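Local structure of pectinesterase A (Erwinia chrysanthemi, 2NTP) at residues Tyr328-Ser331 with Lys332-Asp336. The protein hydrolyses the methyl esters of pectin, releasing methanol and leaving polygalacturonate, a first step in the maceration and soft-rotting of plant tissue. Sequence-based numbering, arbitrary orientation.
Sequences YTQS and KVLGD
Thr329 OG1 accepts the backbone N-H of Lys332 at 3.3 Å from N, a fairly straight bond that makes Thr329 the N-cap of a short helix. Its first torsion of 61° sets the hydroxyl between its own backbone N and carbonyl carbon, from where it reaches over the first turn. Lys332 CG, turned to the side of its own backbone N, passes 3.3 Å from Thr329 OG1; the chain then bends at chi2, and its ammonium forms a salt bridge with Glu327, the residue before Tyr328. Thr329 thus grips the turn twice, since its carbonyl O also receives Val333 N at 3.0 Å, with Val333 CG2 packed beside that oxygen.

One residue on, Gln330 O takes Leu334 N at 2.9 Å, the donor tilted 23° from the carbonyl plane. Gln330 CG, anti to its backbone N (chi1 -176°), also meets the Leu334 CD1 methyl at 3.7 Å, the two chains crossing at a slant. At the C-terminal end Gly335 N makes a weak, bent bond to Ser331 O, and Gly335 leaves helical geometry with positive phi.

The helix lies against the ten-stranded parallel sheet of the beta-helix, away from the catalytic and substrate-binding residues. Val333 and Leu334 are buried against strand 182-186, Leu334 and Gln330 also touch Phe164 of strand 162-166, and Tyr328 packs on strand 264-268.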
loop_
_atom_site.group_PDB
_atom_site.type_symbol
_atom_site.label_atom_id
_atom_site.label_comp_id
_atom_site.label_asym_id
_atom_site.label_seq_id
_atom_site.Cartn_x
_atom_site.Cartn_y
_atom_site.Cartn_z
ATOM N N TYR A 328 8.887 -3.194 -18.797
ATOM C CA TYR A 328 8.554 -2.688 -17.461
ATOM C C TYR A 328 9.279 -1.392 -17.099
ATOM O O TYR A 328 9.563 -1.126 -15.927
ATOM C CB TYR A 328 8.786 -3.776 -16.408
ATOM C CG TYR A 328 7.878 -4.973 -16.575
ATOM C CD1 TYR A 328 8.272 -6.073 -17.339
ATOM C CD2 TYR A 328 6.621 -5.006 -15.974
ATOM C CE1 TYR A 328 7.434 -7.177 -17.502
ATOM C CE2 TYR A 328 5.779 -6.105 -16.125
ATOM C CZ TYR A 328 6.191 -7.185 -16.887
ATOM O OH TYR A 328 5.358 -8.272 -17.037
ATOM N N THR A 329 9.575 -0.585 -18.114
ATOM C CA THR A 329 10.123 0.753 -17.907
ATOM C C THR A 329 9.018 1.659 -17.380
ATOM O O THR A 329 7.836 1.364 -17.567
ATOM C CB THR A 329 10.655 1.356 -19.221
ATOM O OG1 THR A 329 9.581 1.459 -20.159
ATOM C CG2 THR A 329 11.768 0.484 -19.816
ATOM N N GLN A 330 9.397 2.761 -16.736
ATOM C CA GLN A 330 8.419 3.743 -16.259
ATOM C C GLN A 330 7.496 4.223 -17.388
ATOM O O GLN A 330 6.283 4.340 -17.203
ATOM C CB GLN A 330 9.114 4.929 -15.591
ATOM C CG GLN A 330 8.145 5.940 -14.989
ATOM C CD GLN A 330 8.838 7.141 -14.404
ATOM O OE1 GLN A 330 9.791 7.014 -13.637
ATOM N NE2 GLN A 330 8.356 8.327 -14.758
ATOM N N SER A 331 8.075 4.479 -18.559
ATOM C CA SER A 331 7.311 4.931 -19.720
ATOM C C SER A 331 6.200 3.950 -20.107
ATOM O O SER A 331 5.069 4.358 -20.390
ATOM C CB SER A 331 8.247 5.170 -20.909
ATOM O OG SER A 331 7.518 5.548 -22.061
ATOM N N LYS A 332 6.523 2.660 -20.112
ATOM C CA LYS A 332 5.553 1.637 -20.504
ATOM C C LYS A 332 4.498 1.401 -19.428
ATOM O O LYS A 332 3.314 1.265 -19.733
ATOM C CB LYS A 332 6.249 0.327 -20.863
ATOM C CG LYS A 332 7.083 0.415 -22.129
ATOM C CD LYS A 332 7.047 -0.877 -22.908
ATOM C CE LYS A 332 7.670 -0.691 -24.283
ATOM N NZ LYS A 332 7.076 -1.631 -25.272
ATOM N N VAL A 333 4.933 1.366 -18.171
ATOM C CA VAL A 333 4.027 1.079 -17.057
ATOM C C VAL A 333 3.032 2.221 -16.830
ATOM O O VAL A 333 1.845 1.980 -16.591
ATOM C CB VAL A 333 4.806 0.744 -15.758
ATOM C CG1 VAL A 333 3.851 0.510 -14.591
ATOM C CG2 VAL A 333 5.676 -0.487 -15.973
ATOM N N LEU A 334 3.512 3.460 -16.925
ATOM C CA LEU A 334 2.664 4.627 -16.632
ATOM C C LEU A 334 2.026 5.268 -17.869
ATOM O O LEU A 334 1.182 6.158 -17.748
ATOM C CB LEU A 334 3.433 5.666 -15.809
ATOM C CG LEU A 334 3.954 5.216 -14.438
ATOM C CD1 LEU A 334 4.667 6.371 -13.770
ATOM C CD2 LEU A 334 2.835 4.681 -13.531
ATOM N N GLY A 335 2.437 4.818 -19.051
ATOM C CA GLY A 335 1.873 5.317 -20.302
ATOM C C GLY A 335 2.116 6.797 -20.515
ATOM O O GLY A 335 3.253 7.274 -20.401
ATOM N N ASP A 336 1.043 7.530 -20.811
ATOM C CA ASP A 336 1.154 8.953 -21.136
ATOM C C ASP A 336 1.309 9.878 -19.918
ATOM O O ASP A 336 1.313 11.105 -20.060
ATOM C CB ASP A 336 0.004 9.418 -22.057
ATOM C CG ASP A 336 -1.376 9.384 -21.388
ATOM O OD1 ASP A 336 -1.493 9.109 -20.175
ATOM O OD2 ASP A 336 -2.372 9.649 -22.101
#